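Local coordinates for protein desmoplakin (Homo sapiens, PDB 3R6N) that serves cell adhesion in the desmosome, where its plakin domain, with spectrin repeats and an SH3 domain, probably acts as a rigid spacer, at residues P283-A288 against G302-L307; R287-Y292 against G332-P337; K368-W373 against S420-D425; H374-D379 against L408-F413. All blocks are in the same frame, centred on the assembly; numbering follows the deposited sequence.

Contact 1: residues P283-A288 against G302-L307; sequences PIILRA and GDECIL
Leu307 sets its CG anti to the backbone N (chi1 -179°), while Ile284 turns CG1 back beside its own N, opposite the carbonyl carbon. The two chains then run side by side and point the same way, with Ile284 CD1 3.6 Å from Leu307 CD2. They mark one end of an antiparallel strand pair in the SH3 domain. Strand 285-288 is joined here to strand 304-309, the central strand of a five-stranded antiparallel sheet. Leu286 and Cys305 form a hydrogen-bonded pair: Leu286 N reaches Cys305 O at 2.7 Å, and Cys305 N returns a bond to Leu286 O at 3.0 Å. The flanking pairs, Ile285 with Ile306 and Arg287 with Glu304, are non-hydrogen-bonded. Further bonds from Leu307 N to Ile284 O and from Ala288 N to Asp303 O continue the pairing to either side of the Leu286-Cys305 pair.

The two faces differ. Leu286 and Cys305 lie on the buried face, where both touch Val318 of strand 315-319. Leu286 CD1 also crosses to Leu307 CB at 3.9 Å. Ile285, Arg287, Glu304 and Ile306 lie on the other, more exposed face. Glu304 is extended beyond CG, and its CG and carboxylate pass over the CG2 methyl of Ile285. Asp303 has a different task, since its OD2 is bonded to His300 N. At the far end Gly302 N closes the pairing with a 2.7 Å bond to Ala288 O.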
loop_
_atom_site.group_PDB
_atom_site.type_symbol
_atom_site.label_atom_id
_atom_site.label_comp_id
_atom_site.label_asym_id
_atom_site.label_seq_id
_atom_site.Cartn_x
_atom_site.Cartn_y
_atom_site.Cartn_z
ATOM N N PRO A 283 -0.634 17.994 13.186
ATOM C CA PRO A 283 -1.822 17.631 12.411
ATOM C C PRO A 283 -1.502 16.510 11.429
ATOM O O PRO A 283 -0.370 16.404 10.955
ATOM C CB PRO A 283 -2.168 18.929 11.671
ATOM C CG PRO A 283 -0.883 19.645 11.556
ATOM C CD PRO A 283 -0.143 19.337 12.835
ATOM N N ILE A 284 -2.497 15.681 11.134
ATOM C CA ILE A 284 -2.287 14.486 10.330
ATOM C C ILE A 284 -2.600 14.735 8.855
ATOM O O ILE A 284 -3.737 15.039 8.493
ATOM C CB ILE A 284 -3.136 13.322 10.866
ATOM C CG1 ILE A 284 -3.175 13.370 12.393
ATOM C CG2 ILE A 284 -2.588 11.994 10.391
ATOM C CD1 ILE A 284 -3.916 12.217 13.024
ATOM N N ILE A 285 -1.578 14.609 8.014
ATOM C CA ILE A 285 -1.711 14.841 6.581
ATOM C C ILE A 285 -2.114 13.565 5.845
ATOM O O ILE A 285 -1.464 12.529 5.983
ATOM C CB ILE A 285 -0.389 15.341 5.969
ATOM C CG1 ILE A 285 0.221 16.457 6.823
ATOM C CG2 ILE A 285 -0.600 15.785 4.529
ATOM C CD1 ILE A 285 -0.740 17.562 7.163
ATOM N N LEU A 286 -3.179 13.644 5.056
ATOM C CA LEU A 286 -3.652 12.497 4.294
ATOM C C LEU A 286 -3.433 12.706 2.796
ATOM O O LEU A 286 -3.202 13.826 2.342
ATOM C CB LEU A 286 -5.141 12.261 4.565
ATOM C CG LEU A 286 -5.575 12.205 6.031
ATOM C CD1 LEU A 286 -7.084 12.136 6.138
ATOM C CD2 LEU A 286 -4.928 11.026 6.738
ATOM N N ARG A 287 -3.496 11.620 2.033
ATOM C CA ARG A 287 -3.518 11.708 0.580
ATOM C C ARG A 287 -4.654 10.846 0.049
ATOM O O ARG A 287 -4.884 9.740 0.539
ATOM C CB ARG A 287 -2.187 11.269 -0.037
ATOM C CG ARG A 287 -2.140 11.448 -1.549
ATOM C CD ARG A 287 -0.817 11.006 -2.167
ATOM N NE ARG A 287 -0.660 9.554 -2.188
ATOM C CZ ARG A 287 0.296 8.896 -1.536
ATOM N NH1 ARG A 287 1.192 9.565 -0.812
ATOM N NH2 ARG A 287 0.364 7.569 -1.606
ATOM N N ALA A 288 -5.375 11.360 -0.941
ATOM C CA ALA A 288 -6.485 10.616 -1.524
ATOM C C ALA A 288 -5.969 9.541 -2.471
ATOM O O ALA A 288 -5.147 9.813 -3.344
ATOM C CB ALA A 288 -7.438 11.553 -2.240
ATOM N N GLY A 302 -4.891 11.914 -5.093
ATOM C CA GLY A 302 -3.665 12.655 -4.894
ATOM C C GLY A 302 -3.848 13.946 -4.120
ATOM O O GLY A 302 -2.865 14.605 -3.782
ATOM N N ASP A 303 -5.092 14.321 -3.838
ATOM C CA ASP A 303 -5.350 15.518 -3.043
ATOM C C ASP A 303 -4.804 15.364 -1.621
ATOM O O ASP A 303 -4.897 14.291 -1.025
ATOM C CB ASP A 303 -6.848 15.840 -2.994
ATOM C CG ASP A 303 -7.358 16.466 -4.281
ATOM O OD1 ASP A 303 -6.533 16.774 -5.168
ATOM O OD2 ASP A 303 -8.589 16.659 -4.396
ATOM N N GLU A 304 -4.228 16.437 -1.086
ATOM C CA GLU A 304 -3.779 16.448 0.300
ATOM C C GLU A 304 -4.902 16.910 1.218
ATOM O O GLU A 304 -5.435 18.004 1.057
ATOM C CB GLU A 304 -2.552 17.344 0.480
ATOM C CG GLU A 304 -2.255 17.666 1.942
ATOM C CD GLU A 304 -0.926 18.383 2.152
ATOM O OE1 GLU A 304 -0.947 19.543 2.630
ATOM O OE2 GLU A 304 0.134 17.781 1.854
ATOM N N CYS A 305 -5.260 16.067 2.178
ATOM C CA CYS A 305 -6.314 16.397 3.126
ATOM C C CYS A 305 -5.776 16.462 4.545
ATOM O O CYS A 305 -4.743 15.876 4.859
ATOM C CB CYS A 305 -7.430 15.355 3.070
ATOM S SG CYS A 305 -8.277 15.202 1.484
ATOM N N ILE A 306 -6.491 17.177 5.402
ATOM C CA ILE A 306 -6.170 17.200 6.819
ATOM C C ILE A 306 -7.240 16.426 7.570
ATOM O O ILE A 306 -8.429 16.576 7.299
ATOM C CB ILE A 306 -6.065 18.640 7.371
ATOM C CG1 ILE A 306 -4.841 19.360 6.786
ATOM C CG2 ILE A 306 -5.998 18.626 8.892
ATOM C CD1 ILE A 306 -5.070 19.963 5.406
ATOM N N LEU A 307 -6.807 15.580 8.497
ATOM C CA LEU A 307 -7.718 14.764 9.284
ATOM C C LEU A 307 -8.288 15.568 10.441
ATOM O O LEU A 307 -7.548 16.219 11.171
ATOM C CB LEU A 307 -6.982 13.538 9.815
ATOM C CG LEU A 307 -7.775 12.541 10.655
ATOM C CD1 LEU A 307 -8.966 12.006 9.879
ATOM C CD2 LEU A 307 -6.868 11.401 11.092
#

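Contact 2: residues R287-Y292 against G332-P337; sequences RALCDY and GLIIPP
This is a short antiparallel pairing of Arg287 and Ala288 with Ile334 and Leu333. It joins the first and last strands of the SH3 domain's five-stranded sheet and lies against helix 167-225. Arg287 and Ile334 make the hydrogen-bonded pair: Arg287 N to Ile334 O is 3.0 Å, and Ile334 N to Arg287 O is 3.1 Å. Ala288 and Leu333 are a non-hydrogen-bonded pair. Beyond them Leu289 N bonds to Gly332 O at 2.9 Å.

The side chains centre on one methyl group. Ile334 turns CG1 anti to its N (chi1 -159°), which leaves CG2 between the backbone N and the carbonyl carbon. From there CG2 meets Leu289 CD2 at 3.6 Å, the leucine crossing at about a right angle. The same CG2 lies 3.8 Å above the plane of the Arg287 guanidinium, offset toward its rim. The arginine chain bends at chi3, and its NH1 comes close to Pro336 CB. Leu289 also touches Cys190 and His194 of helix 167-225, and Ile334 touches Glu197 there. On the opposite sheet face Leu333 packs on Trp316 and Val318.

The bonding across the pair is thus all backbone to backbone, which fixes the register of the two strands. The side chains add apolar packing. Toward Ile334 the arginine offers the flat face of its guanidinium rather than its N-H groups.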
loop_
_atom_site.group_PDB
_atom_site.type_symbol
_atom_site.label_atom_id
_atom_site.label_comp_id
_atom_site.label_asym_id
_atom_site.label_seq_id
_atom_site.Cartn_x
_atom_site.Cartn_y
_atom_site.Cartn_z
ATOM N N ARG A 287 -3.496 11.620 2.033
ATOM C CA ARG A 287 -3.518 11.708 0.580
ATOM C C ARG A 287 -4.654 10.846 0.049
ATOM O O ARG A 287 -4.884 9.740 0.539
ATOM C CB ARG A 287 -2.187 11.269 -0.037
ATOM C CG ARG A 287 -2.140 11.448 -1.549
ATOM C CD ARG A 287 -0.817 11.006 -2.167
ATOM N NE ARG A 287 -0.660 9.554 -2.188
ATOM C CZ ARG A 287 0.296 8.896 -1.536
ATOM N NH1 ARG A 287 1.192 9.565 -0.812
ATOM N NH2 ARG A 287 0.364 7.569 -1.606
ATOM N N ALA A 288 -5.375 11.360 -0.941
ATOM C CA ALA A 288 -6.485 10.616 -1.524
ATOM C C ALA A 288 -5.969 9.541 -2.471
ATOM O O ALA A 288 -5.147 9.813 -3.344
ATOM C CB ALA A 288 -7.438 11.553 -2.240
ATOM N N LEU A 289 -6.439 8.313 -2.278
ATOM C CA LEU A 289 -5.990 7.191 -3.092
ATOM C C LEU A 289 -6.802 7.100 -4.380
ATOM O O LEU A 289 -6.369 6.488 -5.357
ATOM C CB LEU A 289 -6.093 5.881 -2.306
ATOM C CG LEU A 289 -5.219 5.718 -1.055
ATOM C CD1 LEU A 289 -5.409 4.344 -0.405
ATOM C CD2 LEU A 289 -3.753 5.958 -1.383
ATOM N N CYS A 290 -7.976 7.724 -4.372
ATOM C CA CYS A 290 -8.893 7.671 -5.502
ATOM C C CYS A 290 -9.912 8.801 -5.414
ATOM O O CYS A 290 -10.150 9.344 -4.339
ATOM C CB CYS A 290 -9.636 6.349 -5.482
ATOM S SG CYS A 290 -10.639 6.186 -4.002
ATOM N N ASP A 291 -10.522 9.148 -6.542
ATOM C CA ASP A 291 -11.590 10.140 -6.542
ATOM C C ASP A 291 -12.754 9.685 -5.683
ATOM O O ASP A 291 -13.265 8.575 -5.837
ATOM C CB ASP A 291 -12.101 10.420 -7.958
ATOM C CG ASP A 291 -11.066 11.079 -8.836
ATOM O OD1 ASP A 291 -10.140 11.720 -8.297
ATOM O OD2 ASP A 291 -11.186 10.949 -10.072
ATOM N N TYR A 292 -13.165 10.556 -4.771
ATOM C CA TYR A 292 -14.409 10.366 -4.048
ATOM C C TYR A 292 -15.262 11.623 -4.129
ATOM O O TYR A 292 -14.784 12.738 -3.877
ATOM C CB TYR A 292 -14.166 9.981 -2.587
ATOM C CG TYR A 292 -15.448 9.859 -1.798
ATOM C CD1 TYR A 292 -16.240 8.718 -1.888
ATOM C CD2 TYR A 292 -15.885 10.893 -0.985
ATOM C CE1 TYR A 292 -17.428 8.608 -1.181
ATOM C CE2 TYR A 292 -17.072 10.791 -0.274
ATOM C CZ TYR A 292 -17.838 9.647 -0.375
ATOM O OH TYR A 292 -19.016 9.542 0.330
ATOM N N GLY A 332 -10.261 5.065 1.183
ATOM C CA GLY A 332 -9.670 5.856 0.121
ATOM C C GLY A 332 -8.709 6.928 0.593
ATOM O O GLY A 332 -8.368 7.836 -0.163
ATOM N N LEU A 333 -8.266 6.828 1.840
ATOM C CA LEU A 333 -7.309 7.785 2.385
ATOM C C LEU A 333 -6.113 7.088 3.026
ATOM O O LEU A 333 -6.273 6.209 3.875
ATOM C CB LEU A 333 -7.980 8.686 3.421
ATOM C CG LEU A 333 -9.042 9.674 2.953
ATOM C CD1 LEU A 333 -9.824 10.189 4.149
ATOM C CD2 LEU A 333 -8.412 10.818 2.174
ATOM N N ILE A 334 -4.913 7.488 2.624
ATOM C CA ILE A 334 -3.696 6.955 3.219
ATOM C C ILE A 334 -2.978 8.067 3.978
ATOM O O ILE A 334 -3.320 9.242 3.832
ATOM C CB ILE A 334 -2.766 6.350 2.145
ATOM C CG1 ILE A 334 -1.778 5.366 2.775
ATOM C CG2 ILE A 334 -2.041 7.445 1.373
ATOM C CD1 ILE A 334 -1.224 4.368 1.792
ATOM N N ILE A 335 -1.995 7.700 4.797
ATOM C CA ILE A 335 -1.226 8.687 5.549
ATOM C C ILE A 335 0.240 8.631 5.132
ATOM O O ILE A 335 1.036 7.905 5.724
ATOM C CB ILE A 335 -1.344 8.467 7.073
ATOM C CG1 ILE A 335 -2.793 8.155 7.461
ATOM C CG2 ILE A 335 -0.824 9.678 7.831
ATOM C CD1 ILE A 335 -3.019 8.005 8.951
ATOM N N PRO A 336 0.605 9.415 4.115
ATOM C CA PRO A 336 1.930 9.328 3.496
ATOM C C PRO A 336 3.053 9.739 4.450
ATOM O O PRO A 336 2.792 10.408 5.457
ATOM C CB PRO A 336 1.827 10.327 2.344
ATOM C CG PRO A 336 0.854 11.331 2.832
ATOM C CD PRO A 336 -0.171 10.548 3.586
ATOM N N PRO A 337 4.296 9.331 4.140
ATOM C CA PRO A 337 5.485 9.729 4.897
ATOM C C PRO A 337 5.638 11.243 4.892
ATOM O O PRO A 337 4.913 11.911 4.156
ATOM C CB PRO A 337 6.633 9.059 4.127
ATOM C CG PRO A 337 6.071 8.715 2.802
ATOM C CD PRO A 337 4.635 8.411 3.043
#

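Contact 3: residues K368-W373 against S420-D425; sequences KSLVSW and SEMFGD
The Phe423 ring leans on one face of the Trp373 indole: its CE1 stands 3.5 Å above the plane, offset toward the rim. The site belongs to the spectrin-like domain, and spectrin repeats are three-helix bundles. Here the loop between helices 399-417 and 425-447 folds back on helix 340-384. The aromatic pair is oblique, with 34° between the planes and 4.8 Å between the centroids of the Phe423 ring and the five-membered ring of Trp373. At the edge of the Phe423 ring, near its plane, sits Ser369 OG, 3.8 Å from CE2. Phe413 also meets Phe423, edge to face.

Trp373 holds CG anti to its N (chi1 -173°), which carries the indole out to the phenylalanine. One turn earlier, Leu370 touches both loop residues: CD1 approaches Phe423 CZ at 3.8 Å, and CD2 meets Met422 CE at 3.6 Å. The methionine chain bends at both chi2 and chi3 to bring that methyl across the leucine.

The polar groups lie beside this apolar patch. Ser369 OG is hydrogen-bonded to Asn366 O within its own helix. The Asn366 side chain reaches over to the loop, where OD1 bonds both Ser420 OG and Glu421 N. Ser420 also shapes the loop through an ST turn, its OG accepting from Met422 N at 3.2 Å.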
loop_
_atom_site.group_PDB
_atom_site.type_symbol
_atom_site.label_atom_id
_atom_site.label_comp_id
_atom_site.label_asym_id
_atom_site.label_seq_id
_atom_site.Cartn_x
_atom_site.Cartn_y
_atom_site.Cartn_z
ATOM N N LYS A 368 48.065 -1.690 15.878
ATOM C CA LYS A 368 49.087 -1.231 14.945
ATOM C C LYS A 368 50.246 -0.565 15.682
ATOM O O LYS A 368 51.400 -0.645 15.253
ATOM C CB LYS A 368 48.488 -0.281 13.903
ATOM C CG LYS A 368 48.100 -0.967 12.597
ATOM C CD LYS A 368 49.336 -1.452 11.845
ATOM C CE LYS A 368 49.050 -2.694 11.006
ATOM N NZ LYS A 368 48.069 -2.440 9.916
ATOM N N SER A 369 49.932 0.087 16.795
ATOM C CA SER A 369 50.945 0.762 17.591
ATOM C C SER A 369 51.661 -0.231 18.489
ATOM O O SER A 369 52.826 -0.042 18.829
ATOM C CB SER A 369 50.321 1.870 18.437
ATOM O OG SER A 369 49.527 1.324 19.477
ATOM N N LEU A 370 50.961 -1.288 18.884
ATOM C CA LEU A 370 51.571 -2.308 19.721
ATOM C C LEU A 370 52.536 -3.145 18.894
ATOM O O LEU A 370 53.451 -3.767 19.430
ATOM C CB LEU A 370 50.509 -3.198 20.362
ATOM C CG LEU A 370 51.067 -4.200 21.373
ATOM C CD1 LEU A 370 51.791 -3.472 22.495
ATOM C CD2 LEU A 370 49.967 -5.088 21.924
ATOM N N VAL A 371 52.329 -3.148 17.580
ATOM C CA VAL A 371 53.211 -3.869 16.671
ATOM C C VAL A 371 54.473 -3.063 16.388
ATOM O O VAL A 371 55.570 -3.616 16.326
ATOM C CB VAL A 371 52.512 -4.206 15.338
ATOM C CG1 VAL A 371 53.473 -4.919 14.402
ATOM C CG2 VAL A 371 51.283 -5.064 15.584
ATOM N N SER A 372 54.315 -1.755 16.217
ATOM C CA SER A 372 55.462 -0.885 15.989
ATOM C C SER A 372 56.337 -0.826 17.231
ATOM O O SER A 372 57.540 -0.590 17.145
ATOM C CB SER A 372 55.017 0.525 15.593
ATOM O OG SER A 372 54.622 0.579 14.233
ATOM N N TRP A 373 55.721 -1.038 18.389
ATOM C CA TRP A 373 56.451 -1.053 19.646
ATOM C C TRP A 373 57.388 -2.251 19.668
ATOM O O TRP A 373 58.577 -2.117 19.955
ATOM C CB TRP A 373 55.480 -1.113 20.825
ATOM C CG TRP A 373 56.141 -0.960 22.161
ATOM C CD1 TRP A 373 56.564 0.200 22.736
ATOM C CD2 TRP A 373 56.444 -2.004 23.094
ATOM N NE1 TRP A 373 57.119 -0.055 23.968
ATOM C CE2 TRP A 373 57.057 -1.401 24.212
ATOM C CE3 TRP A 373 56.260 -3.390 23.092
ATOM C CZ2 TRP A 373 57.484 -2.135 25.314
ATOM C CZ3 TRP A 373 56.686 -4.117 24.189
ATOM C CH2 TRP A 373 57.291 -3.488 25.284
ATOM N N SER A 420 46.436 6.635 20.232
ATOM C CA SER A 420 46.315 5.311 20.829
ATOM C C SER A 420 46.083 5.401 22.331
ATOM O O SER A 420 46.461 6.384 22.968
ATOM C CB SER A 420 47.570 4.482 20.544
ATOM O OG SER A 420 47.482 3.197 21.137
ATOM N N GLU A 421 45.461 4.369 22.892
ATOM C CA GLU A 421 45.209 4.316 24.328
ATOM C C GLU A 421 46.011 3.195 24.985
ATOM O O GLU A 421 45.679 2.738 26.078
ATOM C CB GLU A 421 43.713 4.144 24.603
ATOM C CG GLU A 421 43.093 2.903 23.975
ATOM C CD GLU A 421 41.620 3.089 23.649
ATOM O OE1 GLU A 421 41.182 4.253 23.531
ATOM O OE2 GLU A 421 40.900 2.076 23.507
ATOM N N MET A 422 47.072 2.766 24.314
ATOM C CA MET A 422 47.892 1.663 24.795
ATOM C C MET A 422 49.112 2.155 25.565
ATOM O O MET A 422 49.660 1.441 26.409
ATOM C CB MET A 422 48.340 0.793 23.621
ATOM C CG MET A 422 47.207 0.060 22.938
ATOM S SD MET A 422 46.675 -1.386 23.868
ATOM C CE MET A 422 47.936 -2.565 23.381
ATOM N N PHE A 423 49.535 3.379 25.270
ATOM C CA PHE A 423 50.750 3.917 25.864
ATOM C C PHE A 423 50.547 5.299 26.476
ATOM O O PHE A 423 50.300 6.278 25.771
ATOM C CB PHE A 423 51.872 3.958 24.825
ATOM C CG PHE A 423 52.191 2.619 24.229
ATOM C CD1 PHE A 423 53.135 1.792 24.816
ATOM C CD2 PHE A 423 51.544 2.183 23.086
ATOM C CE1 PHE A 423 53.430 0.556 24.270
ATOM C CE2 PHE A 423 51.833 0.949 22.535
ATOM C CZ PHE A 423 52.777 0.134 23.127
ATOM N N GLY A 424 50.651 5.364 27.800
ATOM C CA GLY A 424 50.617 6.627 28.511
ATOM C C GLY A 424 51.956 7.322 28.380
ATOM O O GLY A 424 52.921 6.727 27.902
ATOM N N ASP A 425 52.023 8.577 28.807
ATOM C CA ASP A 425 53.239 9.367 28.648
ATOM C C ASP A 425 54.455 8.721 29.316
ATOM O O ASP A 425 55.587 8.926 28.881
ATOM C CB ASP A 425 53.029 10.795 29.155
ATOM C CG ASP A 425 51.992 11.550 28.344
ATOM O OD1 ASP A 425 50.879 11.015 28.152
ATOM O OD2 ASP A 425 52.292 12.676 27.892
#

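Contact 4: residues H374-D379 against L408-F413; sequences HYCMID and LHYQEF
Cys376 and His409 mark the close approach of two antiparallel helical segments, whose axes come within 8.9 Å at 153°, with 5.7 Å between the two CA atoms. Both segments lie in the spectrin-like domain, a family built on antiparallel three-helix bundles. Cys376 points its sulfur at the facing backbone. SG is anti to its own carbonyl carbon (chi1 -83°), which directs it at His409 O, 3.2 Å away. SG also meets the CB atoms of His409, Tyr410 and Phe413. Toward the Tyr410 ring the sulfur comes in at the edge, near the ring plane.

His409 is the broadest contact from the other helix. Tyr375 CB sits over one face of its imidazole, a CH-pi contact 3.8 Å from the ring centroid and 20° off the normal. The phenol ring then leads away, so the two rings meet only obliquely. Tyr375 goes on to touch Leu234 and Leu238 of helix 234-265. On the other helix Tyr410 stacks on Phe435, which ties the pair to helix 425-447.

Asp379 completes the contact. It also touches Thr402, Asp405 and Leu406. Its OD2 is 3.5 Å from His409 CD2, and 4.5 Å separates OD2 from His409 NE2. The groups do not form a salt bridge, but the nearby negative charge would probably favour a protonated imidazole. The interface therefore combines sulfur and CH-pi packing with, at most, a modest electrostatic attraction.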
loop_
_atom_site.group_PDB
_atom_site.type_symbol
_atom_site.label_atom_id
_atom_site.label_comp_id
_atom_site.label_asym_id
_atom_site.label_seq_id
_atom_site.Cartn_x
_atom_site.Cartn_y
_atom_site.Cartn_z
ATOM N N HIS A 374 56.847 -3.420 19.346
ATOM C CA HIS A 374 57.641 -4.643 19.316
ATOM C C HIS A 374 58.748 -4.601 18.268
ATOM O O HIS A 374 59.901 -4.906 18.564
ATOM C CB HIS A 374 56.747 -5.862 19.099
ATOM C CG HIS A 374 56.159 -6.406 20.362
ATOM N ND1 HIS A 374 54.803 -6.587 20.535
ATOM C CD2 HIS A 374 56.743 -6.808 21.515
ATOM C CE1 HIS A 374 54.577 -7.079 21.740
ATOM N NE2 HIS A 374 55.737 -7.223 22.356
ATOM N N TYR A 375 58.397 -4.217 17.044
ATOM C CA TYR A 375 59.386 -4.082 15.980
ATOM C C TYR A 375 60.521 -3.161 16.415
ATOM O O TYR A 375 61.678 -3.374 16.053
ATOM C CB TYR A 375 58.736 -3.555 14.698
ATOM C CG TYR A 375 57.949 -4.592 13.928
ATOM C CD1 TYR A 375 58.319 -5.932 13.950
ATOM C CD2 TYR A 375 56.839 -4.232 13.170
ATOM C CE1 TYR A 375 57.603 -6.887 13.242
ATOM C CE2 TYR A 375 56.116 -5.175 12.459
ATOM C CZ TYR A 375 56.501 -6.502 12.497
ATOM O OH TYR A 375 55.781 -7.441 11.791
ATOM N N CYS A 376 60.182 -2.142 17.198
ATOM C CA CYS A 376 61.168 -1.202 17.721
ATOM C C CYS A 376 62.086 -1.827 18.765
ATOM O O CYS A 376 63.277 -1.526 18.812
ATOM C CB CYS A 376 60.478 0.020 18.324
ATOM S SG CYS A 376 60.025 1.282 17.128
ATOM N N MET A 377 61.529 -2.688 19.608
ATOM C CA MET A 377 62.309 -3.318 20.666
ATOM C C MET A 377 63.282 -4.361 20.109
ATOM O O MET A 377 64.386 -4.523 20.625
ATOM C CB MET A 377 61.388 -3.935 21.721
ATOM C CG MET A 377 60.370 -2.957 22.299
ATOM S SD MET A 377 61.113 -1.562 23.170
ATOM C CE MET A 377 61.512 -2.320 24.742
ATOM N N ILE A 378 62.874 -5.063 19.057
ATOM C CA ILE A 378 63.748 -6.037 18.418
ATOM C C ILE A 378 64.990 -5.339 17.884
ATOM O O ILE A 378 66.108 -5.833 18.034
ATOM C CB ILE A 378 63.054 -6.765 17.250
ATOM C CG1 ILE A 378 61.709 -7.356 17.694
ATOM C CG2 ILE A 378 63.969 -7.840 16.675
ATOM C CD1 ILE A 378 61.809 -8.352 18.826
ATOM N N ASP A 379 64.790 -4.184 17.258
ATOM C CA ASP A 379 65.901 -3.401 16.731
ATOM C C ASP A 379 66.770 -2.823 17.849
ATOM O O ASP A 379 67.988 -2.707 17.700
ATOM C CB ASP A 379 65.391 -2.281 15.814
ATOM C CG ASP A 379 65.269 -2.722 14.364
ATOM O OD1 ASP A 379 65.959 -3.689 13.971
ATOM O OD2 ASP A 379 64.489 -2.094 13.615
ATOM N N LEU A 408 62.995 4.235 11.165
ATOM C CA LEU A 408 61.704 4.141 10.491
ATOM C C LEU A 408 60.648 3.473 11.359
ATOM O O LEU A 408 59.487 3.881 11.357
ATOM C CB LEU A 408 61.836 3.402 9.157
ATOM C CG LEU A 408 62.627 4.142 8.078
ATOM C CD1 LEU A 408 62.574 3.396 6.762
ATOM C CD2 LEU A 408 62.105 5.558 7.910
ATOM N N HIS A 409 61.045 2.443 12.097
ATOM C CA HIS A 409 60.102 1.764 12.978
ATOM C C HIS A 409 59.673 2.671 14.124
ATOM O O HIS A 409 58.562 2.548 14.639
ATOM C CB HIS A 409 60.677 0.448 13.504
ATOM C CG HIS A 409 60.491 -0.707 12.566
ATOM N ND1 HIS A 409 59.251 -1.119 12.134
ATOM C CD2 HIS A 409 61.391 -1.533 11.980
ATOM C CE1 HIS A 409 59.392 -2.153 11.320
ATOM N NE2 HIS A 409 60.679 -2.421 11.210
ATOM N N TYR A 410 60.549 3.592 14.514
ATOM C CA TYR A 410 60.212 4.527 15.577
ATOM C C TYR A 410 59.303 5.649 15.079
ATOM O O TYR A 410 58.494 6.179 15.842
ATOM C CB TYR A 410 61.464 5.099 16.243
ATOM C CG TYR A 410 61.144 5.889 17.491
ATOM C CD1 TYR A 410 60.541 5.276 18.584
ATOM C CD2 TYR A 410 61.429 7.244 17.574
ATOM C CE1 TYR A 410 60.234 5.990 19.724
ATOM C CE2 TYR A 410 61.128 7.967 18.712
ATOM C CZ TYR A 410 60.531 7.335 19.784
ATOM O OH TYR A 410 60.230 8.051 20.917
ATOM N N GLN A 411 59.435 6.009 13.804
ATOM C CA GLN A 411 58.525 6.977 13.194
ATOM C C GLN A 411 57.116 6.400 13.125
ATOM O O GLN A 411 56.142 7.080 13.434
ATOM C CB GLN A 411 58.992 7.374 11.793
ATOM C CG GLN A 411 60.080 8.439 11.752
ATOM C CD GLN A 411 60.417 8.863 10.330
ATOM O OE1 GLN A 411 59.635 8.642 9.402
ATOM N NE2 GLN A 411 61.588 9.470 10.152
ATOM N N GLU A 412 57.019 5.139 12.718
ATOM C CA GLU A 412 55.733 4.460 12.632
ATOM C C GLU A 412 55.053 4.383 13.990
ATOM O O GLU A 412 53.836 4.532 14.093
ATOM C CB GLU A 412 55.903 3.055 12.058
ATOM C CG GLU A 412 55.675 2.979 10.567
ATOM C CD GLU A 412 54.222 3.198 10.196
ATOM O OE1 GLU A 412 53.349 2.623 10.885
ATOM O OE2 GLU A 412 53.955 3.942 9.223
ATOM N N PHE A 413 55.842 4.141 15.033
ATOM C CA PHE A 413 55.302 4.070 16.385
ATOM C C PHE A 413 54.755 5.424 16.818
ATOM O O PHE A 413 53.594 5.535 17.203
ATOM C CB PHE A 413 56.360 3.593 17.377
ATOM C CG PHE A 413 55.920 3.678 18.809
ATOM C CD1 PHE A 413 55.278 2.613 19.414
ATOM C CD2 PHE A 413 56.137 4.830 19.546
ATOM C CE1 PHE A 413 54.866 2.692 20.730
ATOM C CE2 PHE A 413 55.728 4.917 20.863
ATOM C CZ PHE A 413 55.091 3.847 21.457
#

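Contacts 1 and 2 lie in the SH3 domain, their centres about 7 Å apart. They share Arg287 and Ala288 and use strand 285-288 from its two sides, with strands 304-309 and 333-334 as neighbours. Contacts 3 and 4 share helix 340-384, with centres about 11 Å apart. Contact 4 is nested in the loop closed by contact 3. They touch where Trp373 CD1 meets Phe413 CE1 at 3.6 Å. Contacts 2 and 3 are about 40 Å apart at their nearest atoms, though strand 333-334 is followed in the chain by helix 340-384. The residues that bind the two dithiol-derived ligands belong to none of the four contacts.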